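Local coordinates for monopolin complex subunit CSM1 (Candida glabrata, PDB 6MJC), which is a subunit of the monopolin complex and binds a peptide of the kinetochore protein Dsn1, consistent with recruiting monopolin to kinetochores, at residues A[8-11]-A[12-16]; A[25-29]-A[30-34]; A[77-80]-A[81-85]; A[98-101]-A[102-105]; A[106-109]-A[110-114]. All blocks are in the same frame, centred on the assembly; numbering follows the deposited sequence.

Interaction 1: residues A[8-11]-A[12-16]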
# COMPACT_ATOMS: atom_id res chain seq x y z
N ILE A 8 11.12 0.59 -11.42
CA ILE A 8 10.91 -0.73 -12.00
C ILE A 8 9.90 -1.53 -11.18
O ILE A 8 8.98 -2.15 -11.74
CB ILE A 8 12.26 -1.47 -12.09
CG1 ILE A 8 13.19 -0.72 -13.06
CG2 ILE A 8 12.04 -2.92 -12.52
CD1 ILE A 8 14.64 -1.17 -12.99
N ILE A 9 10.04 -1.52 -9.85
CA ILE A 9 9.13 -2.29 -9.00
C ILE A 9 7.71 -1.77 -9.14
O ILE A 9 6.75 -2.55 -9.23
CB ILE A 9 9.62 -2.30 -7.54
CG1 ILE A 9 10.94 -3.08 -7.53
CG2 ILE A 9 8.56 -2.86 -6.65
CD1 ILE A 9 11.17 -3.89 -6.30
N LYS A 10 7.54 -0.44 -9.08
CA LYS A 10 6.22 0.16 -9.26
C LYS A 10 5.59 -0.27 -10.57
O LYS A 10 4.42 -0.69 -10.61
CB LYS A 10 6.33 1.69 -9.21
CG LYS A 10 5.04 2.42 -9.60
CD LYS A 10 5.33 3.63 -10.50
CE LYS A 10 4.10 4.06 -11.28
NZ LYS A 10 4.42 5.13 -12.28
N ASP A 11 6.33 -0.13 -11.67
CA ASP A 11 5.80 -0.44 -13.00
C ASP A 11 5.28 -1.87 -13.07
O ASP A 11 4.28 -2.16 -13.73
CB ASP A 11 6.87 -0.22 -14.06
CG ASP A 11 7.12 1.22 -14.34
OD1 ASP A 11 6.38 2.05 -13.77
OD2 ASP A 11 8.05 1.53 -15.12
N LEU A 12 5.99 -2.80 -12.46
CA LEU A 12 5.50 -4.16 -12.43
C LEU A 12 4.32 -4.29 -11.46
O LEU A 12 3.36 -5.00 -11.76
CB LEU A 12 6.64 -5.11 -12.07
CG LEU A 12 7.84 -4.99 -13.03
CD1 LEU A 12 8.80 -6.12 -12.50
CD2 LEU A 12 7.60 -5.06 -14.50
N PHE A 13 4.35 -3.58 -10.33
CA PHE A 13 3.27 -3.72 -9.36
C PHE A 13 1.92 -3.32 -9.97
O PHE A 13 0.90 -3.99 -9.74
CB PHE A 13 3.54 -2.89 -8.10
CG PHE A 13 2.62 -3.22 -6.96
CD1 PHE A 13 2.91 -4.23 -6.09
CD2 PHE A 13 1.43 -2.55 -6.81
CE1 PHE A 13 2.08 -4.57 -5.08
CE2 PHE A 13 0.57 -2.87 -5.79
CZ PHE A 13 0.89 -3.90 -4.92
N GLU A 14 1.92 -2.30 -10.83
CA GLU A 14 0.69 -1.79 -11.42
C GLU A 14 0.05 -2.78 -12.37
O GLU A 14 -1.12 -2.60 -12.71
CB GLU A 14 0.94 -0.47 -12.17
CG GLU A 14 1.84 -0.52 -13.38
CD GLU A 14 2.10 0.86 -13.97
OE1 GLU A 14 2.89 0.97 -14.93
OE2 GLU A 14 1.49 1.83 -13.46
N HIS A 15 0.78 -3.78 -12.86
CA HIS A 15 0.23 -4.74 -13.79
C HIS A 15 -0.09 -6.07 -13.12
O HIS A 15 -0.35 -7.06 -13.82
CB HIS A 15 1.20 -4.97 -14.95
CG HIS A 15 1.37 -3.79 -15.86
ND1 HIS A 15 2.44 -2.92 -15.76
CD2 HIS A 15 0.59 -3.30 -16.86
CE1 HIS A 15 2.33 -1.97 -16.68
NE2 HIS A 15 1.22 -2.19 -17.36
N LEU A 16 -0.03 -6.15 -11.79
CA LEU A 16 -0.36 -7.38 -11.09
C LEU A 16 -1.84 -7.69 -11.23
O LEU A 16 -2.67 -6.79 -11.40
CB LEU A 16 -0.00 -7.27 -9.61
CG LEU A 16 1.48 -7.34 -9.25
CD1 LEU A 16 1.67 -7.06 -7.78
CD2 LEU A 16 2.04 -8.67 -9.61
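Asp11, Leu12 and Glu14 give up the most surface in this local contact along the last turns of helix 5-13. The side chains of Asp11 and Glu14 lie side by side and point the same way, their carboxylate planes 12° apart. Asp11 OD1 and Glu14 OE1 come within 3.8 Å, so like charges are brought close. Lys10 probably eases this. Its NZ makes a long salt bridge to Asp11 OD1 at 3.9 Å and lies 4.6 Å from Glu14 OE2, beyond a salt bridge but of opposite charge. Glu14 reaches this place because its CG sits between the backbone N and the carbonyl carbon (chi1 65°), which folds the side chain back over Asp11. There Glu14 CG packs 3.0 Å from Asp11 O.

Leu12 lies along the preceding turn, with its CG 3.3 Å from Ile8 O. The backbone bonds run from Leu12 N to Ile8 O, Phe13 N to Ile9 O and Glu14 N to Lys10 O. The next carbonyl is served differently. His15 ND1 donates to Asp11 O at 2.8 Å, nearly in line with the carbonyl bond; Asp11 O lies 17° out of the His15 ring plane. His15 N instead bonds Leu12 O.

On the inner side, Phe13 packs on Tyr46 and Leu48 of strand 44-52, and Ile9 on Phe50. A type I beta turn runs from Phe13 to Leu16, and His15 within it reaches back with ND1 to the preceding helical turn. The arrangement is that of a helix laid on an antiparallel sheet through Ile9 and Phe13.

Interaction 2: residues A[25-29]-A[30-34]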
# COMPACT_ATOMS: atom_id res chain seq x y z
N TYR A 25 2.37 9.81 -7.63
CA TYR A 25 3.23 10.99 -7.51
C TYR A 25 4.60 10.60 -6.98
O TYR A 25 4.75 9.61 -6.27
CB TYR A 25 2.60 12.07 -6.58
CG TYR A 25 2.46 11.73 -5.09
CD1 TYR A 25 1.32 11.09 -4.59
CD2 TYR A 25 3.47 12.04 -4.20
CE1 TYR A 25 1.19 10.78 -3.24
CE2 TYR A 25 3.36 11.73 -2.84
CZ TYR A 25 2.23 11.09 -2.38
OH TYR A 25 2.07 10.80 -1.03
N GLU A 26 5.58 11.44 -7.27
CA GLU A 26 6.91 11.33 -6.67
C GLU A 26 7.25 12.63 -5.96
O GLU A 26 7.16 13.70 -6.54
CB GLU A 26 7.95 11.04 -7.75
CG GLU A 26 9.30 10.69 -7.22
CD GLU A 26 10.18 10.15 -8.32
OE1 GLU A 26 11.34 9.83 -8.03
OE2 GLU A 26 9.71 10.05 -9.47
N ASP A 27 7.66 12.54 -4.69
CA ASP A 27 8.07 13.71 -3.93
C ASP A 27 9.47 13.42 -3.38
O ASP A 27 10.21 12.53 -3.83
CB ASP A 27 7.02 14.13 -2.86
CG ASP A 27 6.89 13.15 -1.69
OD1 ASP A 27 7.65 12.18 -1.55
OD2 ASP A 27 5.99 13.36 -0.86
N ASP A 28 9.88 14.19 -2.37
CA ASP A 28 11.22 14.02 -1.82
C ASP A 28 11.38 12.67 -1.13
O ASP A 28 12.45 12.05 -1.21
CB ASP A 28 11.54 15.15 -0.84
CG ASP A 28 12.08 16.39 -1.53
OD1 ASP A 28 12.00 16.45 -2.77
OD2 ASP A 28 12.57 17.29 -0.82
N THR A 29 10.33 12.19 -0.48
CA THR A 29 10.42 10.95 0.28
C THR A 29 10.49 9.72 -0.63
O THR A 29 11.08 8.71 -0.24
CB THR A 29 9.21 10.84 1.21
OG1 THR A 29 8.05 10.62 0.40
CG2 THR A 29 9.02 12.11 2.08
N GLY A 30 9.86 9.75 -1.80
CA GLY A 30 9.90 8.59 -2.68
C GLY A 30 8.73 8.60 -3.65
O GLY A 30 8.20 9.65 -3.99
N LEU A 31 8.36 7.41 -4.10
CA LEU A 31 7.38 7.20 -5.15
C LEU A 31 6.15 6.58 -4.52
O LEU A 31 6.28 5.58 -3.81
CB LEU A 31 7.94 6.30 -6.25
CG LEU A 31 6.91 5.86 -7.28
CD1 LEU A 31 6.34 7.01 -8.05
CD2 LEU A 31 7.57 4.83 -8.23
N TRP A 32 4.99 7.21 -4.74
CA TRP A 32 3.76 6.86 -4.06
C TRP A 32 2.66 6.61 -5.06
O TRP A 32 2.60 7.28 -6.10
CB TRP A 32 3.29 7.98 -3.07
CG TRP A 32 4.24 8.22 -1.97
CD1 TRP A 32 5.44 8.90 -2.04
CD2 TRP A 32 4.11 7.77 -0.64
NE1 TRP A 32 6.04 8.91 -0.81
CE2 TRP A 32 5.25 8.22 0.07
CE3 TRP A 32 3.15 7.00 0.03
CZ2 TRP A 32 5.44 7.97 1.43
CZ3 TRP A 32 3.34 6.74 1.38
CH2 TRP A 32 4.48 7.22 2.06
N PHE A 33 1.76 5.68 -4.75
CA PHE A 33 0.60 5.54 -5.62
C PHE A 33 -0.61 4.96 -4.91
O PHE A 33 -0.48 4.19 -3.97
CB PHE A 33 0.88 4.69 -6.83
CG PHE A 33 1.51 3.38 -6.54
CD1 PHE A 33 2.88 3.29 -6.45
CD2 PHE A 33 0.75 2.24 -6.40
CE1 PHE A 33 3.49 2.10 -6.21
CE2 PHE A 33 1.38 1.01 -6.18
CZ PHE A 33 2.74 0.94 -6.08
N ASP A 34 -1.78 5.37 -5.38
CA ASP A 34 -3.05 4.91 -4.83
C ASP A 34 -3.44 3.65 -5.59
O ASP A 34 -3.27 3.60 -6.81
CB ASP A 34 -4.15 5.94 -4.99
CG ASP A 34 -4.19 6.93 -3.87
OD1 ASP A 34 -3.28 6.95 -3.03
OD2 ASP A 34 -5.17 7.70 -3.84
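Tyr25 CG stands between its backbone N and carbonyl carbon (chi1 67°), while Trp32 CG is turned anti to its own carbonyl carbon (chi1 -63°). These torsions lay the two side chains alongside each other on one face of the beta hairpin. The Tyr25 ring and the five-membered ring of Trp32 are nearly parallel, at 5°, but slid apart, with centroids 4.8 Å from each other. The slide puts Trp32 CB over the tyrosine face as a CH-pi contact, 3.6 Å from the ring centroid. Tyr25 OH in turn lies over the indole face, and bonds Lys47 and a polar side chain of the bound peptide.

Tyr25 and Trp32 form an antiparallel hydrogen-bonded pair; Glu26 and Leu31 form the non-hydrogen-bonded pair next to it. Asp27 N to Gly30 O, 3.0 Å, continues the ladder into the turn.

Trp32 NE1 donates in its ring plane to Thr29 OG1 at 2.9 Å. Thr29 OG1 donates a hydrogen bond to Asp27 OD1, which uses its syn lone pair. The same oxygen also takes Gly30 N at 3.3 Å. The backbone of Gly30 has a conformation in which a CB would clash with Thr29 O.

The chemistry implies a chain of hydrogen bonds from indole to hydroxyl to carboxylate that fixes the turn, while Asp27 OD2 bonds the bound peptide.

Interaction 3: residues A[77-80]-A[81-85]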
# COMPACT_ATOMS: atom_id res chain seq x y z
N GLU A 77 -20.90 -0.57 5.61
CA GLU A 77 -21.12 -2.00 5.39
C GLU A 77 -19.90 -2.65 4.74
O GLU A 77 -19.55 -3.80 5.07
CB GLU A 77 -22.35 -2.24 4.52
CG GLU A 77 -22.46 -3.72 4.12
CD GLU A 77 -23.82 -4.10 3.60
OE1 GLU A 77 -24.38 -3.33 2.79
OE2 GLU A 77 -24.34 -5.16 4.02
N GLU A 78 -19.26 -1.97 3.80
CA GLU A 78 -18.08 -2.54 3.18
C GLU A 78 -16.96 -2.70 4.21
O GLU A 78 -16.22 -3.69 4.21
CB GLU A 78 -17.61 -1.68 2.00
CG GLU A 78 -18.59 -1.65 0.84
CD GLU A 78 -18.30 -0.54 -0.17
OE1 GLU A 78 -18.99 -0.51 -1.21
OE2 GLU A 78 -17.40 0.31 0.08
N LEU A 79 -16.79 -1.70 5.07
CA LEU A 79 -15.75 -1.81 6.09
C LEU A 79 -16.03 -2.98 7.03
O LEU A 79 -15.10 -3.71 7.41
CB LEU A 79 -15.68 -0.51 6.87
CG LEU A 79 -14.53 -0.41 7.86
CD1 LEU A 79 -13.22 -0.62 7.22
CD2 LEU A 79 -14.67 0.97 8.53
N GLN A 80 -17.29 -3.16 7.43
CA GLN A 80 -17.63 -4.30 8.28
C GLN A 80 -17.24 -5.62 7.62
O GLN A 80 -16.66 -6.49 8.28
CB GLN A 80 -19.12 -4.31 8.60
CG GLN A 80 -19.63 -3.17 9.47
CD GLN A 80 -21.09 -3.38 9.90
OE1 GLN A 80 -21.94 -2.49 9.77
NE2 GLN A 80 -21.38 -4.56 10.44
N GLU A 81 -17.54 -5.78 6.32
CA GLU A 81 -17.19 -7.02 5.62
C GLU A 81 -15.69 -7.19 5.57
O GLU A 81 -15.16 -8.28 5.81
CB GLU A 81 -17.77 -7.01 4.20
CG GLU A 81 -19.29 -7.13 4.17
CD GLU A 81 -19.76 -8.52 4.58
OE1 GLU A 81 -18.98 -9.48 4.40
OE2 GLU A 81 -20.89 -8.65 5.06
N LEU A 82 -14.97 -6.11 5.27
CA LEU A 82 -13.52 -6.23 5.18
C LEU A 82 -12.92 -6.61 6.54
O LEU A 82 -11.94 -7.36 6.60
CB LEU A 82 -12.90 -4.92 4.69
CG LEU A 82 -13.17 -4.63 3.21
CD1 LEU A 82 -12.73 -3.21 2.86
CD2 LEU A 82 -12.46 -5.65 2.33
N GLN A 83 -13.46 -6.07 7.63
CA GLN A 83 -12.90 -6.33 8.95
C GLN A 83 -13.06 -7.78 9.37
O GLN A 83 -12.28 -8.25 10.21
CB GLN A 83 -13.52 -5.41 9.98
CG GLN A 83 -12.96 -4.01 9.79
CD GLN A 83 -13.39 -3.06 10.85
OE1 GLN A 83 -14.57 -2.79 11.01
NE2 GLN A 83 -12.43 -2.55 11.60
N LYS A 84 -14.04 -8.49 8.81
CA LYS A 84 -14.15 -9.92 9.06
C LYS A 84 -13.07 -10.69 8.33
O LYS A 84 -12.57 -11.71 8.82
CB LYS A 84 -15.50 -10.46 8.61
CG LYS A 84 -16.71 -10.00 9.36
CD LYS A 84 -17.99 -10.66 8.76
CE LYS A 84 -19.24 -9.82 9.00
NZ LYS A 84 -20.44 -10.36 8.27
N LYS A 85 -12.69 -10.21 7.15
CA LYS A 85 -11.90 -11.01 6.23
C LYS A 85 -10.42 -10.74 6.40
O LYS A 85 -9.60 -11.65 6.26
CB LYS A 85 -12.29 -10.73 4.77
CG LYS A 85 -13.72 -11.16 4.42
CD LYS A 85 -13.93 -11.41 2.92
CE LYS A 85 -14.27 -10.15 2.15
NZ LYS A 85 -14.63 -10.45 0.73
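Successive i to i+4 bonds tie the two halves of helix 76-85 together, running from Glu81 N to Glu77 O, Leu82 N to Glu78 O and Gln83 N to Leu79 O. The last of this set, Lys84 N to Gln80 O, is weak at 3.3 Å.

Side-chain contact across the turn is slight, and mostly of side-chain carbons against backbone carbonyl oxygens. Leu79 and Gln83 cross at a slant. Leu79 CG comes to 3.9 Å from Gln83 OE1. Gln83 has its CG anti to the carbonyl carbon (chi1 -74°), which sets that methylene 3.2 Å from Leu79 O and sends the amide back toward the leucine. Leu82 does much the same one residue earlier: its CG packs 3.3 Å from Glu78 O.

Glu81 bends at its second torsion (chi2 -70°) after its CG has passed 3.5 Å from Glu77 O. The bend turns the carboxylate toward Lys84, whose NZ forms a long salt bridge with Glu81 OE2 at 3.7 Å. The carboxylate of Glu77 is nearby but poorly ordered, so any offset of its like charge by the lysine is tentative.

On the inner side Leu79 and Leu82 rest on Phe91, joined by Gln83. Glu78 turns to Arg74 in a salt bridge, and Lys85 NZ bonds Leu112 O. The chemistry implies a surface helix held mainly by its backbone, with its two leucines packed down and loosely paired charges on its outer side.

Interaction 4: residues A[98-101]-A[102-105]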
# COMPACT_ATOMS: atom_id res chain seq x y z
N LEU A 98 11.17 -4.24 1.20
CA LEU A 98 10.77 -4.59 -0.15
C LEU A 98 10.68 -6.10 -0.32
O LEU A 98 9.84 -6.61 -1.07
CB LEU A 98 11.78 -3.99 -1.10
CG LEU A 98 11.33 -3.57 -2.47
CD1 LEU A 98 10.21 -2.65 -2.43
CD2 LEU A 98 12.55 -2.90 -3.13
N ARG A 99 11.56 -6.84 0.36
CA ARG A 99 11.53 -8.29 0.21
C ARG A 99 10.23 -8.93 0.70
O ARG A 99 10.03 -10.13 0.45
CB ARG A 99 12.69 -8.94 0.97
CG ARG A 99 12.85 -8.45 2.38
CD ARG A 99 13.93 -9.22 3.14
NE ARG A 99 14.27 -8.49 4.35
CZ ARG A 99 13.71 -8.69 5.53
NH1 ARG A 99 12.77 -9.63 5.67
NH2 ARG A 99 14.08 -7.97 6.57
N SER A 100 9.42 -8.21 1.47
CA SER A 100 8.09 -8.67 1.90
C SER A 100 6.94 -8.20 1.02
O SER A 100 5.78 -8.46 1.35
CB SER A 100 7.84 -8.22 3.34
OG SER A 100 8.72 -8.94 4.21
N LEU A 101 7.22 -7.50 -0.08
CA LEU A 101 6.11 -6.99 -0.88
C LEU A 101 5.29 -8.13 -1.48
O LEU A 101 4.05 -8.05 -1.53
CB LEU A 101 6.67 -6.07 -1.95
CG LEU A 101 5.65 -5.39 -2.85
CD1 LEU A 101 4.70 -4.51 -2.11
CD2 LEU A 101 6.38 -4.56 -3.94
N ASN A 102 5.95 -9.17 -1.92
CA ASN A 102 5.24 -10.34 -2.44
C ASN A 102 4.33 -10.95 -1.37
O ASN A 102 3.15 -11.23 -1.62
CB ASN A 102 6.24 -11.37 -2.96
CG ASN A 102 5.56 -12.54 -3.65
OD1 ASN A 102 5.82 -13.70 -3.32
ND2 ASN A 102 4.67 -12.25 -4.58
N GLN A 103 4.86 -11.16 -0.16
CA GLN A 103 4.03 -11.69 0.93
C GLN A 103 2.83 -10.78 1.17
O GLN A 103 1.72 -11.26 1.44
CB GLN A 103 4.86 -11.84 2.21
CG GLN A 103 6.01 -12.82 2.16
CD GLN A 103 6.82 -12.81 3.45
OE1 GLN A 103 6.27 -12.78 4.55
NE2 GLN A 103 8.14 -12.81 3.31
N PHE A 104 3.03 -9.47 1.12
CA PHE A 104 1.95 -8.51 1.35
C PHE A 104 0.87 -8.66 0.28
O PHE A 104 -0.31 -8.77 0.60
CB PHE A 104 2.48 -7.09 1.30
CG PHE A 104 1.39 -6.06 1.07
CD1 PHE A 104 0.64 -5.60 2.12
CD2 PHE A 104 1.08 -5.61 -0.20
CE1 PHE A 104 -0.37 -4.67 1.91
CE2 PHE A 104 0.07 -4.69 -0.41
CZ PHE A 104 -0.68 -4.24 0.64
N TYR A 105 1.28 -8.74 -0.99
CA TYR A 105 0.31 -8.83 -2.07
C TYR A 105 -0.48 -10.13 -1.99
O TYR A 105 -1.69 -10.15 -2.19
CB TYR A 105 1.01 -8.70 -3.43
CG TYR A 105 0.15 -9.13 -4.60
CD1 TYR A 105 -0.83 -8.27 -5.13
CD2 TYR A 105 0.31 -10.36 -5.16
CE1 TYR A 105 -1.61 -8.69 -6.22
CE2 TYR A 105 -0.46 -10.79 -6.26
CZ TYR A 105 -1.42 -9.94 -6.77
OH TYR A 105 -2.15 -10.40 -7.84
O HOH W 1 8.79 -9.07 -2.55
O HOH W 2 7.87 -11.42 -0.06
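Leu101 and Phe104 meet one turn apart at the start of helix 101-113. From Phe104 CB outward, the first contacts are with carbonyl oxygens: CB lies 3.4 Å from Leu101 O and 3.6 Å from Ser100 O. The ring then leaves the helix, with CG anti to the backbone N (chi1 161°). Its CD2 atom passes 4.2 Å from Leu101 CD1, and Leu101 O lies at the ring edge, near its plane. Farther out, the ring meets those of Tyr67 and Phe96, Tyr46 edge-to-face, and an aromatic side chain of the bound peptide.

Phe104 N donates to Ser100 O and Tyr105 N to Leu101 O, both at 2.9 Å. The earlier turn is 3-10, and two waters fill in for direct bonds. One links Leu98 O to Asn102 N. The other takes the N-H of Gln103 and donates to Arg99 O at 2.6 Å.

This helix start forms part of the peptide-binding surface: Ser100 OG and Gln103 OE1 bond the backbone of the bound peptide, and Arg99 NH2 makes a salt bridge with one of its acidic side chains. On another side, Leu101 packs against Ile9 and Phe13 of helix 5-13 and Phe50 of strand 44-52, while Tyr105 OH bonds Cys17 O just before strand 19-26.

Interaction 5: residues A[106-109]-A[110-114]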
# COMPACT_ATOMS: atom_id res chain seq x y z
N ILE A 106 0.20 -11.23 -1.67
CA ILE A 106 -0.48 -12.52 -1.54
C ILE A 106 -1.47 -12.49 -0.38
O ILE A 106 -2.60 -12.99 -0.51
CB ILE A 106 0.54 -13.63 -1.34
CG1 ILE A 106 1.40 -13.81 -2.59
CG2 ILE A 106 -0.18 -14.96 -1.02
CD1 ILE A 106 2.55 -14.77 -2.44
N LYS A 107 -1.05 -11.99 0.78
CA LYS A 107 -1.94 -11.89 1.95
C LYS A 107 -3.17 -11.05 1.63
O LYS A 107 -4.31 -11.44 1.93
CB LYS A 107 -1.17 -11.26 3.12
CG LYS A 107 -1.98 -10.98 4.40
CD LYS A 107 -2.57 -12.23 4.98
CE LYS A 107 -1.56 -13.03 5.75
NZ LYS A 107 -2.25 -14.11 6.52
N MET A 108 -2.96 -9.90 0.99
CA MET A 108 -4.10 -9.05 0.65
C MET A 108 -5.02 -9.77 -0.33
O MET A 108 -6.25 -9.75 -0.17
CB MET A 108 -3.64 -7.72 0.06
CG MET A 108 -4.78 -6.80 -0.34
SD MET A 108 -5.64 -6.05 1.02
CE MET A 108 -4.40 -4.86 1.52
N SER A 109 -4.45 -10.42 -1.34
CA SER A 109 -5.27 -11.03 -2.37
C SER A 109 -6.07 -12.19 -1.79
O SER A 109 -7.27 -12.32 -2.06
CB SER A 109 -4.38 -11.49 -3.52
OG SER A 109 -5.19 -11.90 -4.61
N LYS A 110 -5.45 -12.98 -0.93
CA LYS A 110 -6.16 -14.12 -0.36
C LYS A 110 -7.22 -13.66 0.63
O LYS A 110 -8.30 -14.24 0.70
CB LYS A 110 -5.19 -15.06 0.33
CG LYS A 110 -4.34 -15.90 -0.63
CD LYS A 110 -3.46 -16.90 0.12
CE LYS A 110 -2.66 -17.77 -0.86
NZ LYS A 110 -1.66 -18.64 -0.17
N SER A 111 -6.90 -12.64 1.43
CA SER A 111 -7.85 -12.14 2.42
C SER A 111 -9.10 -11.62 1.74
O SER A 111 -10.22 -11.89 2.18
CB SER A 111 -7.20 -11.07 3.28
OG SER A 111 -6.04 -11.56 3.94
N LEU A 112 -8.94 -10.89 0.62
CA LEU A 112 -10.12 -10.35 -0.06
C LEU A 112 -10.97 -11.44 -0.68
O LEU A 112 -12.18 -11.25 -0.82
CB LEU A 112 -9.73 -9.35 -1.15
CG LEU A 112 -9.04 -8.10 -0.65
CD1 LEU A 112 -8.38 -7.28 -1.75
CD2 LEU A 112 -10.09 -7.24 0.08
N ASN A 113 -10.37 -12.59 -1.07
CA ASN A 113 -11.12 -13.66 -1.73
C ASN A 113 -11.88 -14.54 -0.75
O ASN A 113 -12.87 -15.17 -1.13
CB ASN A 113 -10.18 -14.55 -2.55
CG ASN A 113 -9.91 -14.01 -3.92
OD1 ASN A 113 -10.68 -13.21 -4.45
ND2 ASN A 113 -8.80 -14.44 -4.52
N LYS A 114 -11.43 -14.60 0.50
CA LYS A 114 -11.98 -15.51 1.50
C LYS A 114 -13.47 -15.82 1.34
O LYS A 114 -14.32 -15.05 1.78
CB LYS A 114 -11.76 -14.93 2.90
CG LYS A 114 -10.55 -15.46 3.65
CD LYS A 114 -10.43 -14.82 5.04
CE LYS A 114 -9.20 -15.32 5.78
NZ LYS A 114 -9.17 -14.85 7.20
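Ser111 and Lys107 meet one turn apart in the last turns of helix 101-113, an alpha helix packed on the sheet through Met108 and Leu112.

Hydrogen bonds come first. Lys110 N donates to Ile106 O, Ser111 N to Lys107 O and Leu112 N to Met108 O. The step from Asn113 N to Ser109 O stretches to 3.3 Å near the helix end. Lys107 O accepts a second hydrogen bond, from Ser111 OG at 2.7 Å. This is the familiar bond of a helical serine to the carbonyl four residues back. It is possible because OG is turned beside its own backbone N (chi1 -58°). Ser111 is buried, with Leu86 and Pro87 beside it, so the bond satisfies its hydroxyl inside the fold.

Apolar packing is divided between two sides. Met108 and Leu112 cross at a slant, with Met108 CG 3.9 Å from Leu112 CD1. Both press on Met44 of strand 44-52, and Met108 also reaches Tyr46. Elsewhere on the helix, Ile106 and the aliphatic part of Lys110 run side by side. Ile106 CG2 touches Lys110 CE at 3.8 Å, and the extended lysine carries its ammonium past the methyl. Lys107 bends twice, which lays its CD 3.7 Å from Ser111 OG.

Charged groups contribute little within the contact. Lys107 NZ makes a long, weak ion pair with an acidic side chain of the bound peptide.

At Lys107 O the two donors arrive from opposite faces of the carbonyl plane, with Ser111 OG 37° out of it and Ser111 N tilted 24°.

Overall arrangement
Interactions 1 and 3 are surface contacts on helices at opposite sides of the chain's centre, about 27 Å apart between centres. Interactions 2, 4 and 5 are partly buried. Interactions 4 and 5 share helix 101-113: interaction 4, which begins in the 3-10 turn before the helix, meets the peptide; interaction 5 faces the sheet, nearby loops and helix 76-85. Among these five, interaction 2 also meets the peptide at several residues. Its chemistry is aromatic and side-chain polar, whereas the helical contacts rest largely on backbone bonds. Interaction 1 joins the two regions, since Phe13 touches both Phe33 and Leu101. Interaction 3 packs on interaction 5 through Leu82 and Leu112, helped by a probable hydrogen bond from Lys85.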